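Long-range contacts in 5-carboxymethyl-2-hydroxymuconate semialdehyde dehydrogenase (Thermus thermophilus, PDB 2D4E), which probably catalyses the NAD-dependent oxidation of 5-carboxymethyl-2-hydroxymuconate semialdehyde to the corresponding acid, as a member of the aldehyde dehydrogenase family: residues G41-S46 with L55-R60; A27-A32 with L224-G229; K364-R369 with M403-E408. One frame throughout, in Å; residues are numbered along the deposited sequence.

Contact 1: G41-S46 with L55-R60; sequences GETFPS and LGVAAR. With NA (sodium ion), chain I.
Glu42 O accepts a nearly straight hydrogen bond from Arg60 N (3.0 Å), which comes from above the carbonyl plane, and Glu42 OE1 lies 3.8 Å from Arg60 NH1. This is a long salt bridge of charge alone: OE1 lies well out of the guanidinium plane, so no N-H points at it, and the two planes stand 88° apart; the stronger partner of the guanidinium is Glu231, through NH2. Thr43 forms a non-hydrogen-bonded pair with Ala59, its OG1 beside Val57 CB. Phe44 N then donates to Ala58 O and Ala58 N to Phe44 O, both at 2.9 Å. Within these segments the strands' N-to-C directions differ by 145°, as in an antiparallel beta hairpin, here of the aldehyde dehydrogenase fold. Phe44 CG sits between its own backbone N and carbonyl carbon (chi1 68°), which swings the ring across the neighbouring strand: Ala58 CB makes a CH-pi contact over one face, 4.1 Å from the centroid, while Arg60 CA lies at the edge. Pro45 CB packs loosely against Val57 CG1. Ser46 O accepts from Leu55 N (2.9 Å), and Ser46 OG binds the sodium ion at 2.7 Å, together with Leu47, Asp113 and Trp200.

Contact 2: A27-A32 with L224-G229; sequences ALHFIA and LVQGFG. With NAD (nicotinamide-adenine-dinucleotide), chain K.
The end of strand 222-224, an outer strand of the parallel sheet of the NAD-binding domain, is joined to strand 29-31 by a single antiparallel bridge, and the loop after it adds a hydrogen bond to His29. Phe30 N donates to Leu224 O (2.9 Å), tilted 24° from the carbonyl plane, and Leu224 N returns a bond to Phe30 O (2.7 Å), in plane and on a lone pair. Beside this pair the CB atoms of Phe30 and Leu224 meet at 4.0 Å. Gln226 N donates to His29 ND1 (2.9 Å) and lies only 7° out of the imidazole plane. The His29 CG is anti to its carbonyl carbon (chi1 -49°), a setting that carries ND1 across to the loop, where Val225 CG1 also approaches it at 3.9 Å. The NE2 of His29 is hydrogen-bonded to Ser38, and the amide NE2 of Gln226 to Pro202 O and Thr206. Beyond Gln226 the loop reaches the cofactor: Gly229 CA, in the first turn of helix 229-238, is 3.1 Å from NAD O2B. Because ND1 accepts an N-H, a neutral His29 would probably have its proton on NE2, and bonds at both ring nitrogens would hold the imidazole against rotation.

Contact 3: K364-R369 with M403-E408; sequences KREGAR and MKIAQE
Glu366, the first residue to leave helical angles at the end of helix 350-365, faces Met403, the N-cap residue of the short helix 404-407, with their CA atoms 7.1 Å apart. The first helix closes in a Schellman motif, with Gly367, at positive phi, as its C-prime residue. The Glu366 chain is extended beyond CG, and its CG lies between backbone N and carbonyl carbon (chi1 61°), which aims the carboxylate at the start of the second helix. There OE2 accepts from Lys404 N (2.9 Å) and OE1 from Ile405 N (3.1 Å), each through its syn lone pair, with N-H...O angles of 163° and 165°. The carboxylate thus binds two N-H groups at the start of helix 404-407, whose dipole would probably favour its ionised form. With an alanine here both acceptors go, which is likely to leave the amide N-H groups of Lys404 and Ile405 without these mates. Alongside, the extended Met403 chain passes obliquely by the glutamate: its CB lies 3.3 Å from Glu366 OE1, and its CE ends 3.8 Å from Ala368 N. Ala368 CB touches both Met403 SD (3.9 Å) and Ile405 CD1 (3.7 Å). Phe397 of strand 395-398, next to the edge strand of the mixed sheet, adjoins both Ala368 and Ile405.

Contacts 1 and 2 form one continuous patch, their centres 10 Å apart, with the hairpin of contact 1 nested in the chain loop that contact 2 closes. Probable backbone hydrogen bonds join them, Val57 O to Ala27 N at 2.7 Å and Ala59 N to Ala27 O at 2.8 Å, and the Phe44 and Phe228 rings meet at planes about 50° apart. NAD is reached directly from contact 2 through Gly229, whereas the side chain of Phe44 in contact 1 lies about 9 Å from it. Contact 3 lies beside the mixed sheet that holds strands 369-372 and 395-398: its centre is 38 Å from that of contact 1, and its nearest atoms are about 21 Å from contact 2.

Contact 1: G41-S46 with L55-R60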
loop_
_atom_site.group_PDB
_atom_site.type_symbol
_atom_site.label_atom_id
_atom_site.label_comp_id
_atom_site.label_asym_id
_atom_site.label_seq_id
_atom_site.Cartn_x
_atom_site.Cartn_y
_atom_site.Cartn_z
ATOM N N GLY C 41 13.856 -49.504 5.452
ATOM C CA GLY C 41 15.075 -49.731 4.696
ATOM C C GLY C 41 14.830 -49.725 3.194
ATOM O O GLY C 41 15.765 -49.799 2.398
ATOM N N GLU C 42 13.565 -49.632 2.809
ATOM C CA GLU C 42 13.184 -49.625 1.405
ATOM C C GLU C 42 13.660 -48.391 0.642
ATOM O O GLU C 42 13.794 -47.301 1.204
ATOM C CB GLU C 42 11.665 -49.735 1.275
ATOM C CG GLU C 42 11.114 -51.119 1.562
ATOM C CD GLU C 42 9.610 -51.196 1.368
ATOM O OE1 GLU C 42 9.114 -50.692 0.335
ATOM O OE2 GLU C 42 8.924 -51.770 2.243
ATOM N N THR C 43 13.918 -48.584 -0.647
ATOM C CA THR C 43 14.351 -47.500 -1.515
ATOM C C THR C 43 13.671 -47.672 -2.868
ATOM O O THR C 43 13.052 -48.702 -3.136
ATOM C CB THR C 43 15.886 -47.513 -1.745
ATOM O OG1 THR C 43 16.260 -48.729 -2.400
ATOM C CG2 THR C 43 16.638 -47.395 -0.428
ATOM N N PHE C 44 13.774 -46.652 -3.712
ATOM C CA PHE C 44 13.204 -46.708 -5.048
ATOM C C PHE C 44 14.224 -46.072 -5.988
ATOM O O PHE C 44 14.932 -45.135 -5.617
ATOM C CB PHE C 44 11.847 -45.985 -5.099
ATOM C CG PHE C 44 11.929 -44.492 -4.911
ATOM C CD1 PHE C 44 12.082 -43.645 -6.008
ATOM C CD2 PHE C 44 11.833 -43.932 -3.639
ATOM C CE1 PHE C 44 12.135 -42.264 -5.841
ATOM C CE2 PHE C 44 11.886 -42.550 -3.462
ATOM C CZ PHE C 44 12.036 -41.714 -4.565
ATOM N N PRO C 45 14.330 -46.589 -7.214
ATOM C CA PRO C 45 15.296 -46.036 -8.162
ATOM C C PRO C 45 14.801 -44.841 -8.962
ATOM O O PRO C 45 13.596 -44.611 -9.086
ATOM C CB PRO C 45 15.581 -47.220 -9.065
ATOM C CG PRO C 45 14.195 -47.823 -9.208
ATOM C CD PRO C 45 13.627 -47.754 -7.788
ATOM N N SER C 46 15.757 -44.084 -9.492
ATOM C CA SER C 46 15.472 -42.943 -10.345
ATOM C C SER C 46 16.326 -43.142 -11.589
ATOM O O SER C 46 17.535 -43.365 -11.495
ATOM C CB SER C 46 15.847 -41.623 -9.676
ATOM O OG SER C 46 15.558 -40.550 -10.561
ATOM N N LEU C 55 20.217 -44.269 -12.129
ATOM C CA LEU C 55 21.212 -43.289 -11.693
ATOM C C LEU C 55 21.608 -43.550 -10.254
ATOM O O LEU C 55 22.765 -43.373 -9.860
ATOM C CB LEU C 55 20.647 -41.870 -11.773
ATOM C CG LEU C 55 20.727 -41.070 -13.070
ATOM C CD1 LEU C 55 19.968 -39.760 -12.887
ATOM C CD2 LEU C 55 22.184 -40.793 -13.422
ATOM N N GLY C 56 20.623 -43.961 -9.470
ATOM C CA GLY C 56 20.843 -44.234 -8.067
ATOM C C GLY C 56 19.508 -44.514 -7.417
ATOM O O GLY C 56 18.505 -44.726 -8.110
ATOM N N VAL C 57 19.481 -44.516 -6.089
ATOM C CA VAL C 57 18.249 -44.791 -5.371
ATOM C C VAL C 57 17.984 -43.762 -4.279
ATOM O O VAL C 57 18.900 -43.098 -3.800
ATOM C CB VAL C 57 18.291 -46.212 -4.739
ATOM C CG1 VAL C 57 18.573 -47.252 -5.821
ATOM C CG2 VAL C 57 19.361 -46.279 -3.658
ATOM N N ALA C 58 16.719 -43.632 -3.894
ATOM C CA ALA C 58 16.328 -42.701 -2.849
ATOM C C ALA C 58 15.458 -43.441 -1.842
ATOM O O ALA C 58 14.697 -44.335 -2.216
ATOM C CB ALA C 58 15.555 -41.529 -3.455
ATOM N N ALA C 59 15.573 -43.070 -0.568
ATOM C CA ALA C 59 14.786 -43.701 0.491
ATOM C C ALA C 59 13.288 -43.584 0.203
ATOM O O ALA C 59 12.797 -42.517 -0.174
ATOM C CB ALA C 59 15.113 -43.062 1.834
ATOM N N ARG C 60 12.564 -44.684 0.384
ATOM C CA ARG C 60 11.131 -44.696 0.135
ATOM C C ARG C 60 10.376 -44.355 1.411
ATOM O O ARG C 60 10.033 -45.237 2.195
ATOM C CB ARG C 60 10.703 -46.070 -0.385
ATOM C CG ARG C 60 9.243 -46.159 -0.791
ATOM C CD ARG C 60 8.965 -47.458 -1.521
ATOM N NE ARG C 60 7.557 -47.595 -1.880
ATOM C CZ ARG C 60 7.066 -48.596 -2.603
ATOM N NH1 ARG C 60 7.869 -49.553 -3.049
ATOM N NH2 ARG C 60 5.771 -48.645 -2.878
HETATM NA NA NA I . 15.353 -39.227 -12.899
HETATM O O HOH W 1 10.850 -49.463 -4.138
HETATM O O HOH W 2 13.422 -40.119 -14.143
#

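Contact 2: A27-A32 with L224-G229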
loop_
_atom_site.group_PDB
_atom_site.type_symbol
_atom_site.label_atom_id
_atom_site.label_comp_id
_atom_site.label_asym_id
_atom_site.label_seq_id
_atom_site.Cartn_x
_atom_site.Cartn_y
_atom_site.Cartn_z
ATOM N N ALA C 27 19.918 -41.496 -1.843
ATOM C CA ALA C 27 19.406 -40.184 -1.445
ATOM C C ALA C 27 18.522 -40.392 -0.216
ATOM O O ALA C 27 17.453 -40.991 -0.310
ATOM C CB ALA C 27 18.603 -39.567 -2.587
ATOM N N LEU C 28 18.966 -39.897 0.934
ATOM C CA LEU C 28 18.213 -40.083 2.174
ATOM C C LEU C 28 17.319 -38.920 2.583
ATOM O O LEU C 28 17.403 -37.819 2.036
ATOM C CB LEU C 28 19.180 -40.383 3.323
ATOM C CG LEU C 28 20.120 -41.583 3.143
ATOM C CD1 LEU C 28 21.098 -41.652 4.305
ATOM C CD2 LEU C 28 19.302 -42.855 3.051
ATOM N N HIS C 29 16.452 -39.182 3.555
ATOM C CA HIS C 29 15.565 -38.159 4.083
ATOM C C HIS C 29 16.420 -37.310 5.010
ATOM O O HIS C 29 17.513 -37.713 5.402
ATOM C CB HIS C 29 14.449 -38.767 4.946
ATOM C CG HIS C 29 13.736 -39.921 4.317
ATOM N ND1 HIS C 29 13.014 -39.807 3.148
ATOM C CD2 HIS C 29 13.607 -41.210 4.716
ATOM C CE1 HIS C 29 12.469 -40.976 2.855
ATOM N NE2 HIS C 29 12.814 -41.843 3.791
ATOM N N PHE C 30 15.925 -36.125 5.341
ATOM C CA PHE C 30 16.611 -35.267 6.289
ATOM C C PHE C 30 15.526 -34.944 7.308
ATOM O O PHE C 30 14.592 -34.191 7.024
ATOM C CB PHE C 30 17.123 -33.978 5.653
ATOM C CG PHE C 30 18.034 -33.206 6.558
ATOM C CD1 PHE C 30 19.355 -33.610 6.739
ATOM C CD2 PHE C 30 17.558 -32.120 7.291
ATOM C CE1 PHE C 30 20.190 -32.948 7.638
ATOM C CE2 PHE C 30 18.385 -31.448 8.196
ATOM C CZ PHE C 30 19.704 -31.865 8.369
ATOM N N ILE C 31 15.649 -35.535 8.488
ATOM C CA ILE C 31 14.661 -35.352 9.538
ATOM C C ILE C 31 15.304 -34.962 10.859
ATOM O O ILE C 31 16.324 -35.526 11.257
ATOM C CB ILE C 31 13.849 -36.652 9.715
ATOM C CG1 ILE C 31 13.172 -37.003 8.385
ATOM C CG2 ILE C 31 12.831 -36.493 10.832
ATOM C CD1 ILE C 31 12.500 -38.349 8.362
ATOM N N ALA C 32 14.708 -33.983 11.529
ATOM C CA ALA C 32 15.214 -33.514 12.809
ATOM C C ALA C 32 16.732 -33.300 12.789
ATOM O O ALA C 32 17.441 -33.723 13.704
ATOM C CB ALA C 32 14.834 -34.505 13.910
ATOM N N LEU C 224 13.193 -33.163 4.979
ATOM C CA LEU C 224 12.982 -33.748 3.668
ATOM C C LEU C 224 12.566 -35.205 3.760
ATOM O O LEU C 224 13.159 -35.988 4.506
ATOM C CB LEU C 224 14.267 -33.646 2.851
ATOM C CG LEU C 224 14.386 -34.598 1.660
ATOM C CD1 LEU C 224 13.343 -34.237 0.609
ATOM C CD2 LEU C 224 15.789 -34.518 1.084
ATOM N N VAL C 225 11.534 -35.562 3.005
ATOM C CA VAL C 225 11.064 -36.940 2.968
ATOM C C VAL C 225 10.890 -37.343 1.507
ATOM O O VAL C 225 10.050 -36.790 0.800
ATOM C CB VAL C 225 9.715 -37.116 3.699
ATOM C CG1 VAL C 225 9.299 -38.578 3.653
ATOM C CG2 VAL C 225 9.834 -36.657 5.146
ATOM N N GLN C 226 11.706 -38.291 1.058
ATOM C CA GLN C 226 11.641 -38.776 -0.313
ATOM C C GLN C 226 10.552 -39.835 -0.389
ATOM O O GLN C 226 10.279 -40.525 0.595
ATOM C CB GLN C 226 12.980 -39.393 -0.722
ATOM C CG GLN C 226 14.146 -38.433 -0.701
ATOM C CD GLN C 226 14.210 -37.559 -1.939
ATOM O OE1 GLN C 226 13.261 -37.498 -2.720
ATOM N NE2 GLN C 226 15.331 -36.871 -2.118
ATOM N N GLY C 227 9.923 -39.971 -1.551
ATOM C CA GLY C 227 8.884 -40.978 -1.675
ATOM C C GLY C 227 7.813 -40.683 -2.699
ATOM O O GLY C 227 7.757 -39.592 -3.270
ATOM N N PHE C 228 6.948 -41.668 -2.916
ATOM C CA PHE C 228 5.864 -41.566 -3.885
ATOM C C PHE C 228 4.749 -40.636 -3.423
ATOM O O PHE C 228 4.529 -40.458 -2.224
ATOM C CB PHE C 228 5.298 -42.962 -4.161
ATOM C CG PHE C 228 6.310 -43.929 -4.709
ATOM C CD1 PHE C 228 6.254 -45.278 -4.371
ATOM C CD2 PHE C 228 7.312 -43.498 -5.578
ATOM C CE1 PHE C 228 7.186 -46.188 -4.889
ATOM C CE2 PHE C 228 8.244 -44.396 -6.101
ATOM C CZ PHE C 228 8.182 -45.744 -5.756
ATOM N N GLY C 229 4.040 -40.054 -4.384
ATOM C CA GLY C 229 2.949 -39.148 -4.066
ATOM C C GLY C 229 1.859 -39.766 -3.207
ATOM O O GLY C 229 1.409 -39.160 -2.228
HETATM P PA NAD K . 2.223 -34.539 -10.032
HETATM O O1A NAD K . 1.814 -35.938 -10.082
HETATM O O2A NAD K . 1.130 -33.657 -9.587
HETATM O O5B NAD K . 3.473 -34.255 -9.036
HETATM C C5B NAD K . 3.585 -33.120 -8.115
HETATM C C4B NAD K . 3.838 -33.668 -6.727
HETATM O O4B NAD K . 2.583 -34.276 -6.349
HETATM C C3B NAD K . 4.871 -34.828 -6.660
HETATM O O3B NAD K . 5.902 -34.534 -5.694
HETATM C C2B NAD K . 3.994 -36.038 -6.296
HETATM O O2B NAD K . 4.692 -37.034 -5.515
HETATM C C1B NAD K . 2.849 -35.375 -5.558
HETATM N N9A NAD K . 1.655 -36.201 -5.529
HETATM C C8A NAD K . 1.107 -36.991 -6.523
HETATM N N7A NAD K . -0.023 -37.634 -6.146
HETATM C C5A NAD K . -0.188 -37.213 -4.826
HETATM C C6A NAD K . -1.197 -37.524 -3.838
HETATM N N6A NAD K . -2.219 -38.350 -4.073
HETATM N N1A NAD K . -1.054 -36.916 -2.599
HETATM C C2A NAD K . 0.015 -36.058 -2.360
HETATM N N3A NAD K . 0.983 -35.719 -3.200
HETATM C C4A NAD K . 0.834 -36.325 -4.425
HETATM O O3 NAD K . 2.735 -34.169 -11.417
HETATM P PN NAD K . 4.079 -33.696 -12.114
HETATM O O1N NAD K . 4.305 -34.648 -13.221
HETATM O O2N NAD K . 5.144 -33.605 -11.102
HETATM O O5D NAD K . 3.441 -32.386 -12.639
HETATM C C5D NAD K . 3.850 -31.602 -13.734
HETATM C C4D NAD K . 2.735 -30.611 -13.629
HETATM O O4D NAD K . 3.055 -29.524 -12.732
HETATM C C3D NAD K . 2.201 -30.035 -14.933
HETATM O O3D NAD K . 0.766 -30.121 -15.035
HETATM C C2D NAD K . 2.743 -28.608 -14.867
HETATM O O2D NAD K . 1.935 -27.718 -15.665
HETATM C C1D NAD K . 2.705 -28.338 -13.379
HETATM N N1N NAD K . 3.591 -27.239 -12.962
HETATM C C2N NAD K . 2.897 -26.083 -12.638
HETATM C C3N NAD K . 3.665 -24.996 -12.249
HETATM C C7N NAD K . 3.031 -23.660 -11.889
HETATM O O7N NAD K . 3.761 -22.746 -11.550
HETATM N N7N NAD K . 1.697 -23.507 -11.956
HETATM C C4N NAD K . 5.133 -25.072 -12.190
HETATM C C5N NAD K . 5.703 -26.327 -12.550
HETATM C C6N NAD K . 5.010 -27.440 -12.942
#

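Contact 3: K364-R369 with M403-E408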
loop_
_atom_site.group_PDB
_atom_site.type_symbol
_atom_site.label_atom_id
_atom_site.label_comp_id
_atom_site.label_asym_id
_atom_site.label_seq_id
_atom_site.Cartn_x
_atom_site.Cartn_y
_atom_site.Cartn_z
ATOM N N LYS C 364 -4.007 -37.189 -33.969
ATOM C CA LYS C 364 -4.088 -37.732 -35.321
ATOM C C LYS C 364 -5.476 -38.317 -35.573
ATOM O O LYS C 364 -6.083 -38.058 -36.610
ATOM C CB LYS C 364 -3.030 -38.819 -35.524
ATOM C CG LYS C 364 -1.601 -38.317 -35.423
ATOM C CD LYS C 364 -0.612 -39.446 -35.169
ATOM C CE LYS C 364 -0.460 -40.376 -36.357
ATOM N NZ LYS C 364 0.599 -41.401 -36.087
ATOM N N ARG C 365 -5.979 -39.090 -34.614
ATOM C CA ARG C 365 -7.290 -39.715 -34.760
ATOM C C ARG C 365 -8.452 -38.731 -34.781
ATOM O O ARG C 365 -9.483 -39.019 -35.382
ATOM C CB ARG C 365 -7.536 -40.747 -33.649
ATOM C CG ARG C 365 -6.600 -41.960 -33.673
ATOM C CD ARG C 365 -7.168 -43.114 -32.846
ATOM N NE ARG C 365 -7.645 -42.657 -31.542
ATOM C CZ ARG C 365 -6.865 -42.424 -30.492
ATOM N NH1 ARG C 365 -5.559 -42.638 -30.574
ATOM N NH2 ARG C 365 -7.397 -41.996 -29.354
ATOM N N GLU C 366 -8.304 -37.577 -34.131
ATOM C CA GLU C 366 -9.400 -36.613 -34.107
ATOM C C GLU C 366 -9.400 -35.626 -35.267
ATOM O O GLU C 366 -10.204 -34.698 -35.290
ATOM C CB GLU C 366 -9.443 -35.859 -32.766
ATOM C CG GLU C 366 -8.210 -35.036 -32.424
ATOM C CD GLU C 366 -8.309 -34.372 -31.049
ATOM O OE1 GLU C 366 -7.280 -33.866 -30.556
ATOM O OE2 GLU C 366 -9.413 -34.350 -30.461
ATOM N N GLY C 367 -8.502 -35.819 -36.227
ATOM C CA GLY C 367 -8.475 -34.932 -37.379
ATOM C C GLY C 367 -7.429 -33.832 -37.419
ATOM O O GLY C 367 -7.421 -33.020 -38.351
ATOM N N ALA C 368 -6.549 -33.785 -36.427
ATOM C CA ALA C 368 -5.511 -32.762 -36.414
ATOM C C ALA C 368 -4.478 -33.096 -37.484
ATOM O O ALA C 368 -4.145 -34.262 -37.684
ATOM C CB ALA C 368 -4.850 -32.695 -35.041
ATOM N N ARG C 369 -3.987 -32.071 -38.176
ATOM C CA ARG C 369 -2.987 -32.256 -39.227
ATOM C C ARG C 369 -1.575 -32.211 -38.655
ATOM O O ARG C 369 -1.120 -31.173 -38.178
ATOM C CB ARG C 369 -3.116 -31.162 -40.288
ATOM C CG ARG C 369 -4.417 -31.171 -41.066
ATOM C CD ARG C 369 -4.582 -29.850 -41.804
ATOM N NE ARG C 369 -3.357 -29.488 -42.510
ATOM C CZ ARG C 369 -2.989 -28.240 -42.774
ATOM N NH1 ARG C 369 -3.755 -27.228 -42.388
ATOM N NH2 ARG C 369 -1.847 -28.001 -43.408
ATOM N N MET C 403 -10.528 -29.603 -29.893
ATOM C CA MET C 403 -9.844 -30.887 -29.905
ATOM C C MET C 403 -9.207 -31.204 -28.560
ATOM O O MET C 403 -8.868 -30.305 -27.789
ATOM C CB MET C 403 -8.776 -30.915 -30.995
ATOM C CG MET C 403 -9.345 -30.928 -32.399
ATOM S SD MET C 403 -8.052 -30.943 -33.640
ATOM C CE MET C 403 -9.030 -31.261 -35.137
ATOM N N LYS C 404 -9.057 -32.494 -28.288
ATOM C CA LYS C 404 -8.471 -32.957 -27.045
ATOM C C LYS C 404 -7.029 -32.461 -26.884
ATOM O O LYS C 404 -6.619 -32.099 -25.783
ATOM C CB LYS C 404 -8.515 -34.488 -26.997
ATOM C CG LYS C 404 -8.074 -35.092 -25.668
ATOM C CD LYS C 404 -8.105 -36.619 -25.712
ATOM C CE LYS C 404 -9.519 -37.161 -25.898
ATOM N NZ LYS C 404 -10.364 -36.940 -24.690
ATOM N N ILE C 405 -6.263 -32.431 -27.973
ATOM C CA ILE C 405 -4.877 -31.974 -27.881
ATOM C C ILE C 405 -4.803 -30.476 -27.637
ATOM O O ILE C 405 -3.742 -29.944 -27.305
ATOM C CB ILE C 405 -4.045 -32.305 -29.152
ATOM C CG1 ILE C 405 -4.682 -31.680 -30.391
ATOM C CG2 ILE C 405 -3.903 -33.807 -29.299
ATOM C CD1 ILE C 405 -3.797 -31.755 -31.625
ATOM N N ALA C 406 -5.928 -29.794 -27.810
ATOM C CA ALA C 406 -5.976 -28.357 -27.580
ATOM C C ALA C 406 -6.501 -28.079 -26.169
ATOM O O ALA C 406 -6.133 -27.088 -25.539
ATOM C CB ALA C 406 -6.881 -27.689 -28.613
ATOM N N GLN C 407 -7.351 -28.971 -25.679
ATOM C CA GLN C 407 -7.965 -28.822 -24.363
ATOM C C GLN C 407 -7.180 -29.408 -23.196
ATOM O O GLN C 407 -7.285 -28.916 -22.073
ATOM C CB GLN C 407 -9.362 -29.453 -24.372
ATOM C CG GLN C 407 -10.399 -28.696 -25.199
ATOM C CD GLN C 407 -10.720 -27.339 -24.611
ATOM O OE1 GLN C 407 -11.029 -27.221 -23.417
ATOM N NE2 GLN C 407 -10.656 -26.303 -25.441
ATOM N N GLU C 408 -6.404 -30.458 -23.448
ATOM C CA GLU C 408 -5.666 -31.097 -22.370
ATOM C C GLU C 408 -4.177 -30.833 -22.408
ATOM O O GLU C 408 -3.575 -30.748 -23.480
ATOM C CB GLU C 408 -5.924 -32.604 -22.378
ATOM C CG GLU C 408 -7.396 -32.965 -22.272
ATOM C CD GLU C 408 -7.629 -34.460 -22.100
ATOM O OE1 GLU C 408 -8.804 -34.878 -22.162
ATOM O OE2 GLU C 408 -6.650 -35.217 -21.895
#